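Local atomic coordinates of putative oxidoreductase (Bacteroides fragilis NCTC 9343, PDB entry 3EOF), a protein that binds flavin mononucleotide at the interface between two subunits and probably acts as an oxidoreductase of the nitroreductase family. Residues A[27-32]-A[46-51]; A[56-61]-A[143-148]; A[66-71]-A[129-134]; A[115-120]-A[157-162]. All blocks are in the same frame, centred on the assembly; numbering follows the deposited sequence.

How the contacts relate
From the N terminus, contact 1 comes first and stands apart in sequence: it closes a short loop by bringing helix 22-32 back onto strand 44-49 at the sheet's edge within this chain. Contact 2 spans a far longer loop, joining the end of helix 52-58 to that of helix 138-145, and contact 3 falls wholly within it, setting helix 67-70 against strand 127-131 beside the flavin. Contact 4 crosses both, since 115-120 lies inside their loops while 157-162 lies beyond them. Helix 100-123 thereby meets strand 151-160. Contacts 1 and 4 touch through their helices, whereas contacts 3 and 4 lie on neighbouring strands, 127-131 and 151-160, of one antiparallel sheet.

Contact 1 (A[27-32]-A[46-51]); sequences DLLETS and VVVTRD
Asp27 O, half a helical turn before the Leu29 that meets Val46 and Val48, is gripped by two donors of one residue: Thr31 N at 3.0 Å and Thr31 OG1 at 2.9 Å from Asp27 O. They arrive from opposite faces of its carbonyl plane. One residue after Thr31, Ser32 OG donates to Leu29 O at 2.7 Å, in the carbonyl plane and on a lone pair, with a C=O...donor angle of 119°.

Leu29 alone carries the contact from the helix side. Its two methyls divide between two residues on the same face of the strand: CD2 lies 3.9 Å from Val46 CG1, and Leu29 CD1 lies 4.1 Å from Val48 CG2. With CG beside the backbone N (chi1 -70°), the leucine fork points at the strand and crosses both valines obliquely. The backbone of Val46 to Val48 pairs in parallel with a strand of the second subunit, so the sheet continues through the dimer interface of this nitroreductase-family fold.

Only 96 Å² is buried between the segments, and all three touching residues are buried. The helix is thus held to the strand here by branched methyl groups in van der Waals contact, without directional bonds between them.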
loop_
_atom_site.group_PDB
_atom_site.type_symbol
_atom_site.label_atom_id
_atom_site.label_comp_id
_atom_site.label_asym_id
_atom_site.label_seq_id
_atom_site.Cartn_x
_atom_site.Cartn_y
_atom_site.Cartn_z
ATOM N N ASP A 27 0.928 2.924 20.688
ATOM C CA ASP A 27 2.270 3.453 20.390
ATOM C C ASP A 27 2.701 3.012 18.979
ATOM O O ASP A 27 3.202 3.807 18.215
ATOM C CB ASP A 27 3.273 3.010 21.442
ATOM C CG ASP A 27 4.554 3.871 21.469
ATOM O OD1 ASP A 27 4.558 5.029 20.983
ATOM O OD2 ASP A 27 5.565 3.378 22.028
ATOM N N LEU A 28 2.475 1.740 18.654
ATOM C CA LEU A 28 2.750 1.189 17.335
ATOM C C LEU A 28 1.931 1.919 16.281
ATOM O O LEU A 28 2.469 2.325 15.293
ATOM C CB LEU A 28 2.409 -0.313 17.288
ATOM C CG LEU A 28 3.302 -1.245 18.116
ATOM C CD1 LEU A 28 2.681 -2.660 18.129
ATOM C CD2 LEU A 28 4.700 -1.226 17.569
ATOM N N LEU A 29 0.626 2.078 16.499
ATOM C CA LEU A 29 -0.224 2.814 15.566
ATOM C C LEU A 29 0.224 4.285 15.446
ATOM O O LEU A 29 0.468 4.744 14.344
ATOM C CB LEU A 29 -1.701 2.669 15.932
ATOM C CG LEU A 29 -2.351 1.293 15.709
ATOM C CD1 LEU A 29 -3.579 1.156 16.531
ATOM C CD2 LEU A 29 -2.643 1.029 14.230
ATOM N N GLU A 30 0.444 4.990 16.555
ATOM C CA GLU A 30 0.847 6.373 16.477
ATOM C C GLU A 30 2.105 6.518 15.631
ATOM O O GLU A 30 2.214 7.447 14.827
ATOM C CB GLU A 30 1.078 6.974 17.862
ATOM C CG GLU A 30 1.334 8.467 17.817
ATOM C CD GLU A 30 1.530 9.100 19.177
ATOM O OE1 GLU A 30 1.483 8.406 20.212
ATOM O OE2 GLU A 30 1.707 10.320 19.202
ATOM N N THR A 31 3.056 5.605 15.820
ATOM C CA THR A 31 4.301 5.599 15.047
ATOM C C THR A 31 4.001 5.206 13.602
ATOM O O THR A 31 4.496 5.814 12.677
ATOM C CB THR A 31 5.399 4.693 15.671
ATOM O OG1 THR A 31 5.598 5.007 17.064
ATOM C CG2 THR A 31 6.711 4.896 14.955
ATOM N N SER A 32 3.152 4.226 13.374
ATOM C CA SER A 32 2.854 3.874 11.995
ATOM C C SER A 32 2.323 5.081 11.225
ATOM O O SER A 32 2.610 5.239 10.043
ATOM C CB SER A 32 1.892 2.697 11.918
ATOM O OG SER A 32 0.575 3.091 12.222
ATOM N N VAL A 46 -8.282 3.606 11.286
ATOM C CA VAL A 46 -8.007 2.260 11.734
ATOM C C VAL A 46 -9.074 1.887 12.749
ATOM O O VAL A 46 -9.190 2.515 13.840
ATOM C CB VAL A 46 -6.607 2.157 12.422
ATOM C CG1 VAL A 46 -6.294 0.655 12.787
ATOM C CG2 VAL A 46 -5.491 2.789 11.547
ATOM N N VAL A 47 -9.875 0.875 12.419
ATOM C CA VAL A 47 -10.801 0.341 13.370
ATOM C C VAL A 47 -10.079 -0.779 14.126
ATOM O O VAL A 47 -9.563 -1.738 13.525
ATOM C CB VAL A 47 -12.096 -0.186 12.733
ATOM C CG1 VAL A 47 -12.995 -0.664 13.811
ATOM C CG2 VAL A 47 -12.764 0.910 11.936
ATOM N N VAL A 48 -10.035 -0.627 15.448
ATOM C CA VAL A 48 -9.423 -1.584 16.381
ATOM C C VAL A 48 -10.545 -2.438 16.985
ATOM O O VAL A 48 -11.426 -1.918 17.647
ATOM C CB VAL A 48 -8.650 -0.870 17.512
ATOM C CG1 VAL A 48 -8.079 -1.892 18.532
ATOM C CG2 VAL A 48 -7.528 0.049 16.907
ATOM N N THR A 49 -10.505 -3.740 16.669
ATOM C CA THR A 49 -11.399 -4.771 17.155
ATOM C C THR A 49 -10.731 -5.711 18.173
ATOM O O THR A 49 -9.842 -6.465 17.853
ATOM C CB THR A 49 -11.897 -5.567 15.980
ATOM O OG1 THR A 49 -12.575 -4.653 15.103
ATOM C CG2 THR A 49 -12.784 -6.740 16.403
ATOM N N ARG A 50 -11.186 -5.638 19.410
ATOM C CA ARG A 50 -10.668 -6.451 20.505
ATOM C C ARG A 50 -11.760 -7.340 21.113
ATOM O O ARG A 50 -11.472 -8.424 21.579
ATOM C CB ARG A 50 -10.109 -5.542 21.598
ATOM C CG ARG A 50 -8.864 -4.778 21.245
ATOM C CD ARG A 50 -8.542 -3.944 22.435
ATOM N NE ARG A 50 -7.265 -3.255 22.407
ATOM C CZ ARG A 50 -6.107 -3.789 22.766
ATOM N NH1 ARG A 50 -6.027 -5.071 23.103
ATOM N NH2 ARG A 50 -5.011 -3.047 22.725
ATOM N N ASP A 51 -13.006 -6.877 21.069
ATOM C CA ASP A 51 -14.135 -7.603 21.622
ATOM C C ASP A 51 -14.384 -8.927 20.906
ATOM O O ASP A 51 -14.390 -8.969 19.681
ATOM C CB ASP A 51 -15.406 -6.753 21.534
ATOM C CG ASP A 51 -16.598 -7.424 22.195
ATOM O OD1 ASP A 51 -16.522 -7.665 23.424
ATOM O OD2 ASP A 51 -17.597 -7.715 21.500
#

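Contact 2 (A[56-61]-A[143-148]); sequences EILSPA and DALHLP
Leu58 and Leu145 cross at about a right angle, and their meeting point is a pair of methyls: Leu58 CD2 lies 3.9 Å from Leu145 CD2. The same methyl of Leu58 also lies 3.9 Å from Ala144 CB, so one branch of this leucine touches both Ala144 and Leu145. Its CB does not aim directly at the other segment; with CG anti to the carbonyl carbon and beside the backbone N (chi1 -78°), the end of the chain comes nearer than its root.

Ala144 is approached from two directions. Ile57 CG2 stands 3.9 Å from Ala144 CB, and the lines from that CB to Ile57 CG2 and to Leu58 CD2 open at about 92°. The small methyl thus lies in the corner between the two larger side chains, consistent with the 6.7 Å approach of Leu58 CA to Ala144 CA.

Within the nitroreductase-family fold, this joins the C-terminal parts of two short helices, 52-58 and 138-145, beside the antiparallel sheet. Leu58 continues onto Thr49 and Val74, and Leu145 onto Val47 and Thr76, so both leucines run down to strands 44-49 and 73-80. Ile57, by contrast, is exposed at the outer margin.

Beyond the second helix the chain turns at His146, which has a positive phi of 57°. One face of its imidazole lies over Ala144 O, 3.7 Å above the ring plane and offset toward the rim. Leu145 meanwhile makes backbone hydrogen bonds with the second subunit and packs against Glu181 of that chain.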
loop_
_atom_site.group_PDB
_atom_site.type_symbol
_atom_site.label_atom_id
_atom_site.label_comp_id
_atom_site.label_asym_id
_atom_site.label_seq_id
_atom_site.Cartn_x
_atom_site.Cartn_y
_atom_site.Cartn_z
ATOM N N GLU A 56 -16.308 -12.283 16.189
ATOM C CA GLU A 56 -17.219 -13.283 15.633
ATOM C C GLU A 56 -18.044 -12.715 14.486
ATOM O O GLU A 56 -18.362 -13.432 13.532
ATOM C CB GLU A 56 -18.132 -13.861 16.720
ATOM C CG GLU A 56 -17.491 -14.981 17.517
ATOM C CD GLU A 56 -18.234 -15.292 18.804
ATOM O OE1 GLU A 56 -19.371 -14.774 19.024
ATOM O OE2 GLU A 56 -17.649 -16.064 19.606
ATOM N N ILE A 57 -18.412 -11.439 14.607
ATOM C CA ILE A 57 -19.128 -10.717 13.554
ATOM C C ILE A 57 -18.254 -10.491 12.301
ATOM O O ILE A 57 -18.720 -10.693 11.190
ATOM C CB ILE A 57 -19.705 -9.392 14.091
ATOM C CG1 ILE A 57 -20.842 -9.691 15.086
ATOM C CG2 ILE A 57 -20.222 -8.564 12.962
ATOM C CD1 ILE A 57 -21.277 -8.463 15.840
ATOM N N LEU A 58 -16.993 -10.117 12.491
ATOM C CA LEU A 58 -16.029 -9.919 11.380
ATOM C C LEU A 58 -15.592 -11.191 10.706
ATOM O O LEU A 58 -15.193 -11.183 9.556
ATOM C CB LEU A 58 -14.734 -9.240 11.868
ATOM C CG LEU A 58 -14.716 -7.745 12.129
ATOM C CD1 LEU A 58 -13.276 -7.319 12.494
ATOM C CD2 LEU A 58 -15.256 -7.022 10.852
ATOM N N SER A 59 -15.625 -12.275 11.462
ATOM C CA SER A 59 -15.127 -13.580 11.021
ATOM C C SER A 59 -15.654 -14.074 9.679
ATOM O O SER A 59 -14.875 -14.500 8.841
ATOM C CB SER A 59 -15.361 -14.635 12.127
ATOM O OG SER A 59 -14.536 -15.762 11.901
ATOM N N PRO A 60 -16.979 -14.060 9.476
ATOM C CA PRO A 60 -17.544 -14.490 8.193
ATOM C C PRO A 60 -17.085 -13.669 7.000
ATOM O O PRO A 60 -16.908 -14.223 5.912
ATOM C CB PRO A 60 -19.065 -14.314 8.389
ATOM C CG PRO A 60 -19.275 -14.214 9.812
ATOM C CD PRO A 60 -18.020 -13.668 10.425
ATOM N N ALA A 61 -16.936 -12.356 7.197
ATOM C CA ALA A 61 -16.426 -11.437 6.180
ATOM C C ALA A 61 -15.057 -11.952 5.669
ATOM O O ALA A 61 -14.724 -11.873 4.465
ATOM C CB ALA A 61 -16.274 -10.030 6.781
ATOM N N ASP A 143 -20.693 -2.848 6.925
ATOM C CA ASP A 143 -21.814 -2.985 7.773
ATOM C C ASP A 143 -21.345 -3.271 9.210
ATOM O O ASP A 143 -21.851 -2.682 10.178
ATOM C CB ASP A 143 -22.705 -4.152 7.288
ATOM C CG ASP A 143 -23.298 -3.918 5.914
ATOM O OD1 ASP A 143 -23.353 -2.760 5.466
ATOM O OD2 ASP A 143 -23.755 -4.910 5.285
ATOM N N ALA A 144 -20.354 -4.142 9.363
ATOM C CA ALA A 144 -19.915 -4.554 10.706
ATOM C C ALA A 144 -19.321 -3.421 11.514
ATOM O O ALA A 144 -19.660 -3.270 12.705
ATOM C CB ALA A 144 -18.943 -5.748 10.630
ATOM N N LEU A 145 -18.492 -2.610 10.856
ATOM C CA LEU A 145 -17.755 -1.537 11.524
ATOM C C LEU A 145 -18.420 -0.183 11.359
ATOM O O LEU A 145 -17.897 0.829 11.818
ATOM C CB LEU A 145 -16.316 -1.490 11.023
ATOM C CG LEU A 145 -15.577 -2.837 11.056
ATOM C CD1 LEU A 145 -14.174 -2.693 10.564
ATOM C CD2 LEU A 145 -15.631 -3.458 12.465
ATOM N N HIS A 146 -19.578 -0.174 10.709
ATOM C CA HIS A 146 -20.306 1.062 10.504
ATOM C C HIS A 146 -19.497 2.147 9.781
ATOM O O HIS A 146 -19.516 3.313 10.165
ATOM C CB HIS A 146 -20.825 1.588 11.858
ATOM C CG HIS A 146 -21.669 0.592 12.583
ATOM N ND1 HIS A 146 -21.288 0.015 13.773
ATOM C CD2 HIS A 146 -22.850 0.020 12.247
ATOM C CE1 HIS A 146 -22.216 -0.844 14.160
ATOM N NE2 HIS A 146 -23.175 -0.858 13.251
ATOM N N LEU A 147 -18.843 1.749 8.697
ATOM C CA LEU A 147 -18.015 2.642 7.898
ATOM C C LEU A 147 -18.961 3.421 6.988
ATOM O O LEU A 147 -19.741 2.833 6.211
ATOM C CB LEU A 147 -16.994 1.850 7.085
ATOM C CG LEU A 147 -16.139 0.870 7.892
ATOM C CD1 LEU A 147 -15.237 0.196 6.879
ATOM C CD2 LEU A 147 -15.372 1.590 8.989
ATOM N N PRO A 148 -18.987 4.727 7.166
ATOM C CA PRO A 148 -19.853 5.568 6.406
ATOM C C PRO A 148 -19.275 5.969 5.025
ATOM O O PRO A 148 -18.233 5.468 4.605
ATOM C CB PRO A 148 -20.009 6.788 7.337
ATOM C CG PRO A 148 -18.800 6.887 8.043
ATOM C CD PRO A 148 -18.198 5.513 8.139
#

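Contact 3 (A[66-71]-A[129-134]); sequences PMVKEA and CYLGTT. With FMN (flavin mononucleotide), chain C.
Met67, present as selenomethionine, ends in a methyl wedged between protein and cofactor: its CE is 3.5 Å from Leu131 CD2, 3.7 Å from Cys129 SG and 3.6 Å from FMN O2. The chain bends twice to get there, with chi2 at 82° and the next torsion folded as well, and it and Leu131 run alongside with their ends pointing opposite ways. Cys129 SG, in turn, lies 3.6 Å from FMN N1, so the sulfur touches both the bent side chain and the flavin.

Leu131 spreads its two methyls over neighbouring helix residues. While CD2 takes the Met67 methyl, Leu131 CD1 meets Val68 CG2 at 3.6 Å, the two side chains crossing at a slant. This apolar group is buried.

Next along the chain from Leu131, Gly132 N faces the flavin. It gives a hydrogen bond to FMN O4 of 3.1 Å with an N-H...acceptor angle of 155°, and a weak one to FMN N5 of 2.9 Å whose 124° angle is far more bent. A donor beside N5 may influence how the flavin accepts electrons. Thr134 OG1 donates a hydrogen bond to Leu131 O. The cofactor site is completed by Arg9, Thr11, Arg13, Gln65 and Arg171, and by Thr37 of the second subunit, which places it at the dimer interface.

Strand 127-131 is the outermost strand of the sheet within this chain. Leu131 pairs through its backbone with Thr156 of strand 151-160, while helix 67-70 rests Val68 on Leu58 of helix 52-58.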
loop_
_atom_site.group_PDB
_atom_site.type_symbol
_atom_site.label_atom_id
_atom_site.label_comp_id
_atom_site.label_asym_id
_atom_site.label_seq_id
_atom_site.Cartn_x
_atom_site.Cartn_y
_atom_site.Cartn_z
ATOM N N PRO A 66 -9.341 -18.520 11.012
ATOM C CA PRO A 66 -9.268 -18.559 12.472
ATOM C C PRO A 66 -8.626 -17.399 13.175
ATOM O O PRO A 66 -8.998 -17.119 14.293
ATOM C CB PRO A 66 -8.547 -19.886 12.762
ATOM C CG PRO A 66 -7.873 -20.264 11.468
ATOM C CD PRO A 66 -8.674 -19.674 10.381
HETATM N N MSE A 67 -7.740 -16.692 12.491
HETATM C CA MSE A 67 -6.967 -15.601 13.070
HETATM C C MSE A 67 -7.817 -14.440 13.534
HETATM O O MSE A 67 -7.402 -13.685 14.404
HETATM C CB MSE A 67 -5.933 -15.051 12.062
HETATM C CG MSE A 67 -4.876 -16.020 11.554
HETATM SE SE MSE A 67 -5.421 -17.173 10.093
HETATM C CE MSE A 67 -5.482 -15.887 8.667
ATOM N N VAL A 68 -8.982 -14.255 12.910
ATOM C CA VAL A 68 -9.877 -13.181 13.335
ATOM C C VAL A 68 -10.349 -13.352 14.792
ATOM O O VAL A 68 -10.471 -12.373 15.522
ATOM C CB VAL A 68 -11.137 -13.044 12.438
ATOM C CG1 VAL A 68 -12.014 -11.918 12.977
ATOM C CG2 VAL A 68 -10.751 -12.768 10.973
ATOM N N LYS A 69 -10.685 -14.577 15.193
ATOM C CA LYS A 69 -11.149 -14.812 16.560
ATOM C C LYS A 69 -9.983 -15.074 17.494
ATOM O O LYS A 69 -10.026 -14.697 18.655
ATOM C CB LYS A 69 -12.133 -15.976 16.617
ATOM C CG LYS A 69 -13.498 -15.735 15.966
ATOM C CD LYS A 69 -14.347 -17.028 16.079
ATOM C CE LYS A 69 -15.584 -17.040 15.176
ATOM N NZ LYS A 69 -16.336 -18.373 15.180
ATOM N N GLU A 70 -8.925 -15.683 16.979
ATOM C CA GLU A 70 -7.809 -16.059 17.790
ATOM C C GLU A 70 -6.859 -14.930 18.142
ATOM O O GLU A 70 -6.247 -14.970 19.198
ATOM C CB GLU A 70 -7.092 -17.223 17.134
ATOM C CG GLU A 70 -7.992 -18.440 17.124
ATOM C CD GLU A 70 -7.385 -19.658 16.466
ATOM O OE1 GLU A 70 -6.129 -19.678 16.230
ATOM O OE2 GLU A 70 -8.201 -20.595 16.201
ATOM N N ALA A 71 -6.755 -13.900 17.305
ATOM C CA ALA A 71 -5.839 -12.797 17.637
ATOM C C ALA A 71 -6.474 -11.906 18.692
ATOM O O ALA A 71 -7.682 -11.733 18.698
ATOM C CB ALA A 71 -5.433 -11.983 16.408
ATOM N N CYS A 129 -0.695 -10.999 10.327
ATOM C CA CYS A 129 -1.191 -11.670 9.148
ATOM C C CYS A 129 -2.184 -10.724 8.499
ATOM O O CYS A 129 -3.072 -10.189 9.163
ATOM C CB CYS A 129 -1.895 -12.971 9.494
ATOM S SG CYS A 129 -2.421 -13.873 8.044
ATOM N N TYR A 130 -2.018 -10.473 7.211
ATOM C CA TYR A 130 -2.956 -9.652 6.492
ATOM C C TYR A 130 -4.076 -10.565 6.065
ATOM O O TYR A 130 -3.829 -11.731 5.805
ATOM C CB TYR A 130 -2.317 -9.082 5.246
ATOM C CG TYR A 130 -1.376 -7.877 5.452
ATOM C CD1 TYR A 130 -1.868 -6.591 5.379
ATOM C CD2 TYR A 130 -0.036 -8.031 5.629
ATOM C CE1 TYR A 130 -1.038 -5.479 5.489
ATOM C CE2 TYR A 130 0.814 -6.909 5.762
ATOM C CZ TYR A 130 0.263 -5.621 5.676
ATOM O OH TYR A 130 1.003 -4.451 5.801
ATOM N N LEU A 131 -5.292 -10.038 6.007
ATOM C CA LEU A 131 -6.424 -10.783 5.478
ATOM C C LEU A 131 -6.813 -10.051 4.150
ATOM O O LEU A 131 -7.210 -8.815 4.123
ATOM C CB LEU A 131 -7.587 -10.887 6.469
ATOM C CG LEU A 131 -7.287 -11.212 7.943
ATOM C CD1 LEU A 131 -8.530 -10.926 8.790
ATOM C CD2 LEU A 131 -6.752 -12.651 8.156
ATOM N N GLY A 132 -6.670 -10.827 3.064
ATOM C CA GLY A 132 -6.991 -10.384 1.699
ATOM C C GLY A 132 -8.482 -10.422 1.455
ATOM O O GLY A 132 -9.023 -9.850 0.472
ATOM N N THR A 133 -9.163 -11.072 2.386
ATOM C CA THR A 133 -10.614 -11.190 2.339
ATOM C C THR A 133 -11.349 -9.855 2.507
ATOM O O THR A 133 -12.558 -9.751 2.240
ATOM C CB THR A 133 -11.049 -12.198 3.378
ATOM O OG1 THR A 133 -10.319 -11.955 4.599
ATOM C CG2 THR A 133 -10.706 -13.586 2.878
ATOM N N THR A 134 -10.629 -8.832 2.958
ATOM C CA THR A 134 -11.203 -7.499 3.155
ATOM C C THR A 134 -11.815 -6.918 1.903
ATOM O O THR A 134 -12.805 -6.221 1.993
ATOM C CB THR A 134 -10.113 -6.496 3.646
ATOM O OG1 THR A 134 -9.502 -7.014 4.809
ATOM C CG2 THR A 134 -10.695 -5.197 4.011
HETATM N N1 FMN C . -2.656 -15.008 4.688
HETATM C C2 FMN C . -3.764 -15.793 5.028
HETATM O O2 FMN C . -3.631 -16.823 5.708
HETATM N N3 FMN C . -5.044 -15.458 4.581
HETATM C C4 FMN C . -5.290 -14.326 3.779
HETATM O O4 FMN C . -6.478 -13.825 3.747
HETATM C C4A FMN C . -4.141 -13.550 3.429
HETATM N N5 FMN C . -4.299 -12.423 2.634
HETATM C C5A FMN C . -3.227 -11.606 2.306
HETATM C C6 FMN C . -3.490 -10.479 1.516
HETATM C C7 FMN C . -2.470 -9.626 1.136
HETATM C C7M FMN C . -2.822 -8.452 0.268
HETATM C C8 FMN C . -1.164 -9.901 1.535
HETATM C C8M FMN C . -0.125 -8.852 1.321
HETATM C C9 FMN C . -0.889 -11.036 2.331
HETATM C C9A FMN C . -1.919 -11.923 2.737
HETATM N N10 FMN C . -1.728 -13.083 3.529
HETATM C C10 FMN C . -2.831 -13.885 3.873
HETATM C "C1'" FMN C . -0.344 -13.554 3.969
HETATM C "C2'" FMN C . 0.370 -14.170 2.774
HETATM O "O2'" FMN C . -0.256 -15.425 2.474
HETATM C "C3'" FMN C . 1.866 -14.262 3.002
HETATM O "O3'" FMN C . 2.496 -12.970 3.087
HETATM C "C4'" FMN C . 2.576 -15.073 1.908
HETATM O "O4'" FMN C . 2.227 -16.440 1.990
HETATM C "C5'" FMN C . 4.062 -15.026 2.129
HETATM O "O5'" FMN C . 4.230 -15.454 3.482
HETATM P P FMN C . 5.154 -14.619 4.535
HETATM O O1P FMN C . 4.544 -13.228 4.811
HETATM O O2P FMN C . 6.517 -14.443 3.915
HETATM O O3P FMN C . 5.285 -15.554 5.745
#

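Contact 4 (A[115-120]-A[157-162]); sequences QTFCTL and VTVGYP
Cys118 and Val157 form the tightly packed end of this contact. The sulfur reaches both branches of the valine almost equally, with Cys118 SG 3.8 Å from Val157 CG1 and 3.9 Å from Val157 CG2. Alongside, Phe117 presents the rim of its ring: the methyls of Val159 and Val157 lie at its edge, near the ring plane. Phe117 CE2 is 3.9 Å from Val159 CG2 but 4.4 Å from Val157 CG1, so the second approach is looser. A chi1 of 170° swings the Phe117 ring out to the strand.

Helix 115-120 and strand 157-160 run nearly parallel, 20° apart with axes 10.7 Å from one another, and Val157 and Val159 lie on the same face of the strand. The loose side begins beyond Val159. There the chain leads to partly exposed Tyr161, which takes no part in the contact with 115-120 and instead makes a cation-pi interaction with Lys18.

The polar groups of 115-120 have partners off the strand. Gln115 O accepts from Thr119 N and, at 2.8 Å, from Thr119 OG1, which reach it from opposite faces of its plane. Gln115 OE1 is hydrogen-bonded with Tyr130 OH of the flavin pocket, and Thr119 packs on Thr119 of the second subunit.

Strand 151-160 lies between strands 73-80 and 127-131, with helix 100-123 lying over them: Phe117 spreads onto Leu75 and Phe77 and also meets Leu28 and Ser32 of helix 22-32, while Cys118 leans on Ile128 and Tyr130.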
loop_
_atom_site.group_PDB
_atom_site.type_symbol
_atom_site.label_atom_id
_atom_site.label_comp_id
_atom_site.label_asym_id
_atom_site.label_seq_id
_atom_site.Cartn_x
_atom_site.Cartn_y
_atom_site.Cartn_z
ATOM N N GLN A 115 1.458 -1.317 6.575
ATOM C CA GLN A 115 2.752 -1.980 6.497
ATOM C C GLN A 115 3.790 -1.355 7.428
ATOM O O GLN A 115 4.652 -2.062 7.908
ATOM C CB GLN A 115 3.250 -1.995 5.071
ATOM C CG GLN A 115 4.526 -2.769 4.864
ATOM C CD GLN A 115 4.465 -4.217 5.342
ATOM O OE1 GLN A 115 3.450 -4.907 5.255
ATOM N NE2 GLN A 115 5.581 -4.682 5.812
ATOM N N THR A 116 3.705 -0.064 7.724
ATOM C CA THR A 116 4.631 0.539 8.703
ATOM C C THR A 116 4.283 -0.097 10.039
ATOM O O THR A 116 5.149 -0.564 10.756
ATOM C CB THR A 116 4.579 2.082 8.744
ATOM O OG1 THR A 116 4.832 2.607 7.434
ATOM C CG2 THR A 116 5.631 2.622 9.685
ATOM N N PHE A 117 2.998 -0.174 10.341
ATOM C CA PHE A 117 2.545 -0.827 11.566
ATOM C C PHE A 117 3.032 -2.261 11.661
ATOM O O PHE A 117 3.622 -2.620 12.671
ATOM C CB PHE A 117 1.014 -0.821 11.684
ATOM C CG PHE A 117 0.521 -1.682 12.792
ATOM C CD1 PHE A 117 0.550 -1.231 14.100
ATOM C CD2 PHE A 117 0.081 -2.985 12.533
ATOM C CE1 PHE A 117 0.152 -2.078 15.142
ATOM C CE2 PHE A 117 -0.300 -3.825 13.556
ATOM C CZ PHE A 117 -0.280 -3.380 14.855
ATOM N N CYS A 118 2.756 -3.078 10.632
ATOM C CA CYS A 118 3.183 -4.494 10.626
ATOM C C CYS A 118 4.679 -4.665 10.899
ATOM O O CYS A 118 5.073 -5.536 11.636
ATOM C CB CYS A 118 2.799 -5.182 9.349
ATOM S SG CYS A 118 1.034 -5.453 9.274
ATOM N N THR A 119 5.493 -3.825 10.292
ATOM C CA THR A 119 6.935 -3.812 10.511
ATOM C C THR A 119 7.339 -3.441 11.938
ATOM O O THR A 119 8.281 -4.013 12.530
ATOM C CB THR A 119 7.562 -2.815 9.536
ATOM O OG1 THR A 119 7.203 -3.198 8.201
ATOM C CG2 THR A 119 9.043 -2.780 9.667
ATOM N N LEU A 120 6.656 -2.453 12.486
ATOM C CA LEU A 120 6.892 -2.010 13.856
ATOM C C LEU A 120 6.407 -3.078 14.835
ATOM O O LEU A 120 7.068 -3.358 15.813
ATOM C CB LEU A 120 6.222 -0.666 14.123
ATOM C CG LEU A 120 6.888 0.535 13.438
ATOM C CD1 LEU A 120 5.988 1.741 13.561
ATOM C CD2 LEU A 120 8.259 0.873 13.991
ATOM N N VAL A 157 -5.500 -6.669 9.467
ATOM C CA VAL A 157 -4.366 -7.343 10.034
ATOM C C VAL A 157 -4.721 -7.881 11.396
ATOM O O VAL A 157 -5.172 -7.142 12.275
ATOM C CB VAL A 157 -3.206 -6.377 10.155
ATOM C CG1 VAL A 157 -2.007 -6.957 10.909
ATOM C CG2 VAL A 157 -2.799 -5.907 8.770
ATOM N N THR A 158 -4.507 -9.181 11.562
ATOM C CA THR A 158 -4.641 -9.873 12.853
ATOM C C THR A 158 -3.235 -9.791 13.488
ATOM O O THR A 158 -2.233 -10.012 12.818
ATOM C CB THR A 158 -5.169 -11.279 12.641
ATOM O OG1 THR A 158 -4.260 -12.021 11.812
ATOM C CG2 THR A 158 -6.594 -11.191 11.947
ATOM N N VAL A 159 -3.192 -9.388 14.750
ATOM C CA VAL A 159 -1.964 -9.126 15.482
ATOM C C VAL A 159 -2.019 -9.833 16.838
ATOM O O VAL A 159 -3.071 -9.834 17.519
ATOM C CB VAL A 159 -1.811 -7.614 15.934
ATOM C CG1 VAL A 159 -0.347 -7.267 16.081
ATOM C CG2 VAL A 159 -2.511 -6.666 15.036
ATOM N N GLY A 160 -0.879 -10.399 17.243
ATOM C CA GLY A 160 -0.777 -11.066 18.523
ATOM C C GLY A 160 0.634 -11.466 18.779
ATOM O O GLY A 160 1.487 -11.290 17.928
ATOM N N TYR A 161 0.899 -11.963 19.976
ATOM C CA TYR A 161 2.206 -12.506 20.274
ATOM C C TYR A 161 2.207 -13.880 19.632
ATOM O O TYR A 161 1.219 -14.573 19.713
ATOM C CB TYR A 161 2.428 -12.596 21.764
ATOM C CG TYR A 161 2.617 -11.256 22.363
ATOM C CD1 TYR A 161 1.534 -10.509 22.803
ATOM C CD2 TYR A 161 3.883 -10.722 22.481
ATOM C CE1 TYR A 161 1.715 -9.290 23.368
ATOM C CE2 TYR A 161 4.073 -9.517 23.055
ATOM C CZ TYR A 161 2.987 -8.795 23.495
ATOM O OH TYR A 161 3.209 -7.572 24.063
ATOM N N PRO A 162 3.301 -14.249 18.959
ATOM C CA PRO A 162 3.334 -15.495 18.197
ATOM C C PRO A 162 3.209 -16.765 19.005
ATOM O O PRO A 162 3.838 -16.888 20.035
ATOM C CB PRO A 162 4.717 -15.467 17.539
ATOM C CG PRO A 162 5.229 -14.099 17.666
ATOM C CD PRO A 162 4.579 -13.512 18.869
#